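Local coordinates for protein putative NADPH:quinone oxidoreductase (Ralstonia eutropha, PDB 3IUP) that binds NADPH and probably uses it to reduce quinones, as a member of the medium-chain alcohol dehydrogenase superfamily, at residues 11-14 against 15-19; 55-58 against 59-62; 123-126 against 127-130. All blocks are in the same frame, centred on the assembly; numbering follows the deposited sequence.

Contact 1. Residues 11-14 against 15-19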
ATOM      1  N   ARG A  11     -13.115 -30.686   0.891  1.00 17.23           N
ATOM      2  CA  ARG A  11     -12.923 -30.841   2.329  0.50 18.32           C
ATOM      3  C   ARG A  11     -11.441 -30.899   2.680  1.00 18.17           C
ATOM      4  O   ARG A  11     -10.727 -31.812   2.270  1.00 19.34           O
ATOM      5  CB  ARG A  11     -13.636 -32.108   2.794  0.50 18.38           C
ATOM      6  CG  ARG A  11     -13.902 -32.126   4.265  0.50 19.54           C
ATOM      7  CD  ARG A  11     -14.986 -33.104   4.690  0.50 21.36           C
ATOM      8  NE  ARG A  11     -14.882 -33.157   6.126  0.50 23.30           N
ATOM      9  CZ  ARG A  11     -14.344 -34.167   6.798  0.50 22.69           C
ATOM     10  NH1 ARG A  11     -13.982 -35.295   6.170  0.50 23.92           N
ATOM     11  NH2 ARG A  11     -14.230 -34.067   8.101  0.50 23.44           N
ATOM     12  N   ILE A  12     -10.972 -29.908   3.433  1.00 19.29           N
ATOM     13  CA  ILE A  12      -9.601 -30.007   4.006  1.00 19.74           C
ATOM     14  C   ILE A  12      -9.747 -30.436   5.453  1.00 20.84           C
ATOM     15  O   ILE A  12     -10.372 -29.744   6.272  1.00 20.80           O
ATOM     16  CB  ILE A  12      -8.778 -28.719   3.875  1.00 20.54           C
ATOM     17  CG1 ILE A  12      -8.575 -28.423   2.395  1.00 23.77           C
ATOM     18  CG2 ILE A  12      -7.403 -28.891   4.656  1.00 18.94           C
ATOM     19  CD1 ILE A  12      -7.910 -27.190   2.135  1.00 28.87           C
ATOM     20  N   LYS A  13      -9.142 -31.567   5.761  1.00 20.16           N
ATOM     21  CA  LYS A  13      -9.288 -32.210   7.047  1.00 21.22           C
ATOM     22  C   LYS A  13      -8.121 -31.860   7.961  1.00 22.13           C
ATOM     23  O   LYS A  13      -7.028 -31.461   7.516  1.00 20.03           O
ATOM     24  CB  LYS A  13      -9.383 -33.705   6.848  1.00 21.58           C
ATOM     25  CG  LYS A  13     -10.390 -34.081   5.824  1.00 22.94           C
ATOM     26  CD  LYS A  13     -10.397 -35.524   5.500  1.00 24.66           C
ATOM     27  CE  LYS A  13     -11.264 -35.777   4.284  1.00 25.74           C
ATOM     28  NZ  LYS A  13     -11.378 -37.224   4.026  1.00 27.37           N
ATOM     29  N   SER A  14      -8.359 -32.013   9.256  1.00 22.59           N
ATOM     30  CA  SER A  14      -7.353 -31.715  10.243  1.00 24.03           C
ATOM     31  C   SER A  14      -6.166 -32.653  10.061  1.00 24.91           C
ATOM     32  O   SER A  14      -5.068 -32.306  10.458  1.00 26.45           O
ATOM     33  CB  SER A  14      -7.957 -31.815  11.653  1.00 24.08           C
ATOM     34  OG  SER A  14      -8.683 -30.614  11.876  1.00 24.76           O
ATOM     35  N   SER A  15      -6.403 -33.818   9.465  1.00 25.93           N
ATOM     36  CA  SER A  15      -5.341 -34.764   9.090  1.00 27.39           C
ATOM     37  C   SER A  15      -4.328 -34.249   8.041  1.00 28.31           C
ATOM     38  O   SER A  15      -3.303 -34.914   7.820  1.00 30.41           O
ATOM     39  CB  SER A  15      -5.981 -36.035   8.554  1.00 27.22           C
ATOM     40  OG  SER A  15      -6.586 -35.838   7.288  1.00 29.14           O
ATOM     41  N   GLY A  16      -4.583 -33.098   7.407  1.00 27.45           N
ATOM     42  CA  GLY A  16      -3.683 -32.552   6.380  1.00 27.11           C
ATOM     43  C   GLY A  16      -4.081 -32.986   4.978  1.00 26.88           C
ATOM     44  O   GLY A  16      -3.367 -32.709   4.016  1.00 28.81           O
ATOM     45  N   GLU A  17      -5.219 -33.661   4.849  1.00 26.21           N
ATOM     46  CA  GLU A  17      -5.676 -34.178   3.575  1.00 25.78           C
ATOM     47  C   GLU A  17      -6.787 -33.297   2.996  1.00 24.58           C
ATOM     48  O   GLU A  17      -7.712 -32.962   3.678  1.00 24.88           O
ATOM     49  CB  GLU A  17      -6.192 -35.589   3.738  1.00 26.62           C
ATOM     50  CG  GLU A  17      -6.888 -36.178   2.501  1.00 31.49           C
ATOM     51  CD  GLU A  17      -7.452 -37.591   2.710  1.00 37.36           C
ATOM     52  OE1 GLU A  17      -6.641 -38.538   2.705  1.00 41.69           O
ATOM     53  OE2 GLU A  17      -8.704 -37.781   2.830  1.00 40.34           O
ATOM     54  N   LEU A  18      -6.663 -32.970   1.718  1.00 22.80           N
ATOM     55  CA  LEU A  18      -7.749 -32.449   0.890  1.00 21.88           C
ATOM     56  C   LEU A  18      -8.476 -33.632   0.262  1.00 20.94           C
ATOM     57  O   LEU A  18      -7.847 -34.492  -0.290  1.00 20.79           O
ATOM     58  CB  LEU A  18      -7.189 -31.541  -0.217  1.00 20.15           C
ATOM     59  CG  LEU A  18      -8.198 -31.136  -1.301  1.00 24.09           C
ATOM     60  CD1 LEU A  18      -9.272 -30.206  -0.746  1.00 25.35           C
ATOM     61  CD2 LEU A  18      -7.556 -30.504  -2.536  1.00 21.93           C
ATOM     62  N   GLU A  19      -9.798 -33.705   0.418  1.00 20.30           N
ATOM     63  CA  GLU A  19     -10.669 -34.598  -0.339  1.00 19.63           C
ATOM     64  C   GLU A  19     -11.704 -33.798  -1.161  1.00 20.39           C
ATOM     65  O   GLU A  19     -12.478 -32.978  -0.618  1.00 19.71           O
ATOM     66  CB  GLU A  19     -11.394 -35.605   0.567  1.00 20.89           C
ATOM     67  CG  GLU A  19     -12.307 -36.562  -0.211  1.00 21.07           C
ATOM     68  CD  GLU A  19     -13.129 -37.536   0.644  1.00 29.08           C
ATOM     69  OE1 GLU A  19     -12.952 -37.589   1.879  1.00 36.52           O
ATOM     70  OE2 GLU A  19     -13.965 -38.270   0.092  1.00 28.78           O
TER

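Contact 2. Residues 55-58 against 59-62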
ATOM      1  N   ALA A  55      -4.830 -24.806   0.046  1.00 27.15           N
ATOM      2  CA  ALA A  55      -3.360 -24.791   0.044  1.00 26.88           C
ATOM      3  C   ALA A  55      -2.796 -26.154  -0.265  1.00 26.80           C
ATOM      4  O   ALA A  55      -1.624 -26.406   0.041  1.00 27.91           O
ATOM      5  CB  ALA A  55      -2.845 -24.290   1.416  1.00 26.61           C
ATOM      6  N   ALA A  56      -3.571 -27.064  -0.868  1.00 26.15           N
ATOM      7  CA  ALA A  56      -3.056 -28.385  -1.172  1.00 25.95           C
ATOM      8  C   ALA A  56      -1.922 -28.265  -2.193  1.00 27.74           C
ATOM      9  O   ALA A  56      -1.923 -27.385  -3.067  1.00 28.01           O
ATOM     10  CB  ALA A  56      -4.088 -29.310  -1.706  1.00 25.84           C
ATOM     11  N   ASP A  57      -0.951 -29.156  -2.046  1.00 28.03           N
ATOM     12  CA  ASP A  57       0.145 -29.261  -2.997  1.00 28.28           C
ATOM     13  C   ASP A  57      -0.401 -30.260  -4.037  1.00 26.85           C
ATOM     14  O   ASP A  57      -0.437 -31.424  -3.793  1.00 27.24           O
ATOM     15  CB  ASP A  57       1.374 -29.796  -2.239  1.00 28.21           C
ATOM     16  CG  ASP A  57       2.563 -30.010  -3.133  1.00 31.37           C
ATOM     17  OD1 ASP A  57       2.374 -29.829  -4.373  1.00 30.52           O
ATOM     18  OD2 ASP A  57       3.651 -30.358  -2.567  1.00 32.42           O
HETATM   19  N   MSE A  58      -0.860 -29.771  -5.183  1.00 28.92           N
HETATM   20  CA  MSE A  58      -1.627 -30.633  -6.124  1.00 29.36           C
HETATM   21  C   MSE A  58      -0.702 -31.589  -6.869  1.00 30.85           C
HETATM   22  O   MSE A  58      -1.149 -32.608  -7.467  1.00 31.34           O
HETATM   23  CB  MSE A  58      -2.469 -29.780  -7.115  1.00 29.75           C
HETATM   24  CG  MSE A  58      -3.817 -29.210  -6.557  1.00 28.63           C
HETATM   25 SE   MSE A  58      -4.856 -30.429  -5.472  0.75 30.40          SE
HETATM   26  CE  MSE A  58      -5.709 -31.732  -6.493  1.00 22.42           C
ATOM     27  N   SER A  59       0.611 -31.314  -6.756  1.00 30.81           N
ATOM     28  CA  SER A  59       1.611 -32.220  -7.276  1.00 31.19           C
ATOM     29  C   SER A  59       1.564 -33.527  -6.505  1.00 31.14           C
ATOM     30  O   SER A  59       2.141 -34.489  -6.950  1.00 32.09           O
ATOM     31  CB  SER A  59       3.015 -31.581  -7.226  1.00 31.02           C
ATOM     32  OG  SER A  59       3.659 -31.760  -5.964  1.00 31.21           O
ATOM     33  N   THR A  60       0.880 -33.548  -5.347  1.00 30.34           N
ATOM     34  CA  THR A  60       0.666 -34.769  -4.541  1.00 29.03           C
ATOM     35  C   THR A  60      -0.755 -35.356  -4.683  1.00 29.50           C
ATOM     36  O   THR A  60      -1.147 -36.174  -3.866  1.00 28.87           O
ATOM     37  CB  THR A  60       0.847 -34.499  -2.994  1.00 29.94           C
ATOM     38  OG1 THR A  60      -0.353 -33.855  -2.434  1.00 29.93           O
ATOM     39  CG2 THR A  60       2.128 -33.639  -2.725  1.00 28.58           C
ATOM     40  N   ALA A  61      -1.539 -34.870  -5.645  1.00 28.95           N
ATOM     41  CA  ALA A  61      -2.962 -35.284  -5.772  1.00 28.46           C
ATOM     42  C   ALA A  61      -3.053 -36.684  -6.326  1.00 28.13           C
ATOM     43  O   ALA A  61      -2.171 -37.112  -7.039  1.00 30.06           O
ATOM     44  CB  ALA A  61      -3.746 -34.299  -6.648  1.00 28.13           C
ATOM     45  N   LYS A  62      -4.106 -37.402  -5.951  1.00 27.95           N
ATOM     46  CA  LYS A  62      -4.324 -38.799  -6.291  1.00 27.62           C
ATOM     47  C   LYS A  62      -5.789 -39.056  -6.544  1.00 28.44           C
ATOM     48  O   LYS A  62      -6.660 -38.514  -5.836  1.00 29.20           O
ATOM     49  CB  LYS A  62      -3.893 -39.717  -5.146  1.00 28.08           C
ATOM     50  CG  LYS A  62      -4.809 -40.898  -4.930  1.00 29.60           C
ATOM     51  CD  LYS A  62      -4.144 -42.095  -4.334  1.00 31.83           C
ATOM     52  CE  LYS A  62      -5.159 -43.242  -4.150  1.00 33.27           C
ATOM     53  NZ  LYS A  62      -5.665 -43.427  -2.737  1.00 35.52           N
TER

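Contact 3. Residues 123-126 against 127-130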
ATOM      1  N   GLY A 123     -24.214 -16.847  -6.228  1.00 26.11           N
ATOM      2  CA  GLY A 123     -24.766 -17.370  -4.979  1.00 25.77           C
ATOM      3  C   GLY A 123     -23.776 -18.167  -4.175  1.00 24.67           C
ATOM      4  O   GLY A 123     -24.051 -18.501  -3.026  1.00 25.62           O
ATOM      5  N   GLY A 124     -22.629 -18.525  -4.766  1.00 22.03           N
ATOM      6  CA  GLY A 124     -21.805 -19.556  -4.158  1.00 19.97           C
ATOM      7  C   GLY A 124     -22.442 -20.926  -4.385  1.00 18.62           C
ATOM      8  O   GLY A 124     -23.651 -21.053  -4.733  1.00 16.87           O
ATOM      9  N   ALA A 125     -21.641 -21.968  -4.168  1.00 16.89           N
ATOM     10  CA  ALA A 125     -22.100 -23.356  -4.340  1.00 16.43           C
ATOM     11  C   ALA A 125     -22.706 -23.589  -5.730  1.00 16.07           C
ATOM     12  O   ALA A 125     -23.643 -24.377  -5.918  1.00 16.76           O
ATOM     13  CB  ALA A 125     -23.120 -23.755  -3.227  1.00 16.61           C
HETATM   14  N   MSE A 126     -22.116 -22.963  -6.741  1.00 15.08           N
HETATM   15  CA  MSE A 126     -22.684 -23.083  -8.096  1.00 15.65           C
HETATM   16  C   MSE A 126     -22.216 -24.309  -8.854  1.00 15.52           C
HETATM   17  O   MSE A 126     -22.786 -24.619  -9.909  1.00 15.63           O
HETATM   18  CB  MSE A 126     -22.478 -21.824  -8.935  1.00 16.18           C
HETATM   19  CG  MSE A 126     -22.871 -20.531  -8.263  1.00 15.02           C
HETATM   20 SE   MSE A 126     -24.834 -20.488  -7.941  0.75 17.56          SE
HETATM   21  CE  MSE A 126     -25.371 -20.341  -9.643  1.00 17.17           C
ATOM     22  N   TYR A 127     -21.227 -25.036  -8.324  1.00 14.82           N
ATOM     23  CA  TYR A 127     -20.809 -26.313  -8.918  1.00 14.97           C
ATOM     24  C   TYR A 127     -21.738 -27.418  -8.356  1.00 15.83           C
ATOM     25  O   TYR A 127     -21.363 -28.218  -7.488  1.00 16.87           O
ATOM     26  CB  TYR A 127     -19.359 -26.663  -8.658  1.00 15.39           C
ATOM     27  CG  TYR A 127     -18.369 -25.642  -9.170  1.00 15.48           C
ATOM     28  CD1 TYR A 127     -18.724 -24.616 -10.042  1.00 15.97           C
ATOM     29  CD2 TYR A 127     -17.056 -25.674  -8.718  1.00 18.19           C
ATOM     30  CE1 TYR A 127     -17.775 -23.688 -10.462  1.00 15.34           C
ATOM     31  CE2 TYR A 127     -16.125 -24.758  -9.132  1.00 18.46           C
ATOM     32  CZ  TYR A 127     -16.476 -23.764 -10.035  1.00 16.16           C
ATOM     33  OH  TYR A 127     -15.536 -22.838 -10.393  1.00 16.62           O
ATOM     34  N   SER A 128     -22.967 -27.367  -8.855  1.00 15.79           N
ATOM     35  CA  SER A 128     -24.130 -28.093  -8.267  1.00 16.61           C
ATOM     36  C   SER A 128     -25.133 -28.265  -9.357  1.00 16.14           C
ATOM     37  O   SER A 128     -25.327 -27.369 -10.183  1.00 16.01           O
ATOM     38  CB  SER A 128     -24.822 -27.292  -7.144  1.00 17.99           C
ATOM     39  OG  SER A 128     -23.902 -26.943  -6.115  1.00 22.26           O
ATOM     40  N   GLN A 129     -25.824 -29.395  -9.376  1.00 15.83           N
ATOM     41  CA  GLN A 129     -26.865 -29.535 -10.383  1.00 15.61           C
ATOM     42  C   GLN A 129     -28.010 -28.535 -10.198  1.00 16.23           C
ATOM     43  O   GLN A 129     -28.533 -27.995 -11.195  1.00 15.56           O
ATOM     44  CB  GLN A 129     -27.423 -30.945 -10.369  1.00 16.31           C
ATOM     45  CG  GLN A 129     -26.477 -31.992 -10.892  1.00 17.69           C
ATOM     46  CD  GLN A 129     -27.128 -33.364 -10.985  1.00 16.57           C
ATOM     47  OE1 GLN A 129     -26.841 -34.244 -10.196  1.00 19.06           O
ATOM     48  NE2 GLN A 129     -28.018 -33.543 -11.978  1.00 20.44           N
ATOM     49  N   TYR A 130     -28.392 -28.310  -8.939  1.00 16.18           N
ATOM     50  CA  TYR A 130     -29.545 -27.409  -8.606  1.00 16.89           C
ATOM     51  C   TYR A 130     -29.155 -26.536  -7.480  1.00 17.85           C
ATOM     52  O   TYR A 130     -28.486 -27.014  -6.554  1.00 17.74           O
ATOM     53  CB  TYR A 130     -30.776 -28.231  -8.169  1.00 16.93           C
ATOM     54  CG  TYR A 130     -31.332 -29.001  -9.309  1.00 18.01           C
ATOM     55  CD1 TYR A 130     -32.232 -28.405 -10.184  1.00 18.30           C
ATOM     56  CD2 TYR A 130     -30.923 -30.311  -9.550  1.00 19.86           C
ATOM     57  CE1 TYR A 130     -32.717 -29.109 -11.274  1.00 20.79           C
ATOM     58  CE2 TYR A 130     -31.379 -31.016 -10.643  1.00 22.35           C
ATOM     59  CZ  TYR A 130     -32.273 -30.414 -11.497  1.00 22.48           C
ATOM     60  OH  TYR A 130     -32.752 -31.086 -12.595  1.00 25.88           O
TER

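Contact 1. Residues 11-14 against 15-19
The ammonium group of K13 sits between two carboxylates of the returning strand, 2.7 Å from NZ to E19 OE1 and 3.0 Å from NZ to E17 OE2. Each oxygen is met nearly along its C-O axis, and the three residues make one salt-bridge network. K13 and E17 run side by side and point the same way, whereas K13 passes slantwise over E19, where its CE rests on E19 CB. A lysine suits this place because its extended chain, with CG beside the backbone N (chi1 -50°), spans the two strands before its charge is met. The glutamates probably hold K13 firmly protonated. On the other face of the hairpin I12 CG1 touches L18 CD1 at 3.7 Å, both residues being buried.

Behind these side chains lies the backbone pairing. R11 and E19 exchange two hydrogen bonds, R11 N to E19 O and E19 N to R11 O, both 2.8 Å, and I12 faces L18 as the non-hydrogen-bonded pair. Nearer the bend, K13 N gives a bond of 2.9 Å to E17 O, and G16 N closes the type I turn on K13 O. Outside, S14 OG is bonded to D89 OD2, and E17 and E19 lean on strand 70-75. The whole is a 3:5 beta hairpin, a type I turn with a G1 beta bulge, joining strands 4-12 and 17-26; G16 takes the bulge position, where its positive phi of 93° would press a side chain on the preceding carbonyl oxygen.

Contact 2. Residues 55-58 against 59-62
D57 carries its CG anti to the backbone N (chi1 177°), which swings the carboxylate forward over the next residues, while S59 holds OG between its own N and carbonyl carbon (chi1 86°), facing back. The two meet at 2.8 Å from S59 OG to D57 OD1, the hydroxyl approaching from above the carboxylate plane, 37° out of it. D57 OD1 also accepts weakly from S59 N, the pattern of an Asx turn, which suits an aspartate. T60 turns its OG1 toward D57 O and lies 2.8 Å from it, nearly in line with the C=O bond; T60 N bonds to the same carbonyl oxygen at 2.9 Å, from above its plane. Two donors of one residue thus grip D57 O. T60 CG2 comes alongside the carboxylate, 3.6 Å from D57 OD2, the two side chains crossing at about a right angle.

These bonds belong to two overlapping type I turns, D57 to T60 and M58 to A61, by which the chain passes from the loop after helix 46-53 into edge strand 61-65. A61 N closes the second turn on M58 O at 2.9 Å. Selenomethionine M58, doubled back on itself, brings CE over A61 CB in a contact too short to be taken literally; its flexible chain also reaches V72 and L18. T60 OG1 has a further hydrogen bond, with R75 N of the neighbouring strand 70-75.

Contact 3. Residues 123-126 against 127-130
S128 reaches back across a sharp bend to A125, its OG giving a hydrogen bond of 2.6 Å to A125 O. The bend is an inverse gamma turn centred on Y127, in the connection between strands 118-121 and 130-134 of the GroES-like domain; its closing bond, S128 N to M126 O, is 2.9 Å long but weak, with an angle of only 127° at the hydrogen. The serine hydroxyl therefore supplies a second link across a turn whose own bond is weak, and a small polar residue fits this buried place.

The tightly packed side belongs to M126, Y127 and S128, all buried. The Y127 ring runs on from the bend to place its OH in a hydrogen bond with P43 O, packing on the way against L8, S42 and V94. Selenomethionine M126 turns off to I39 and S42 of strand 34-43. The other side is looser: G123, G124 and A125 are partly exposed. G124 suits its backbone, since at its backbone angles a side chain would jam against the carbonyl oxygen of G123, and the G124 carbonyl is held by R131 NH2.

What brings the serine hydroxyl round is its first torsion of -56°, OG lying beside the backbone N; it meets A125 O from above the carbonyl plane, 43° out of it.

In the fold
Following the chain from the N terminus, contact 1 comes first and closes the hairpin between strands 4-12 and 17-26. Contact 2 follows, after helix 46-53, and turns the chain into strand 61-65, at the edge of the same sheet; contact 3 comes last, before strand 130-134 of the mixed sheet. The three lie in series, none enclosing or crossing another. Contacts 1 and 2 touch: L18 CD2 is 3.8 Å from A56 CB and also packs on M58 SE. Contact 3 stands apart, its nearest atoms about 12 Å from contact 1, yet Y127 and Q129 bond to L8 and L6 of strand 4-12, tying the two sheets together.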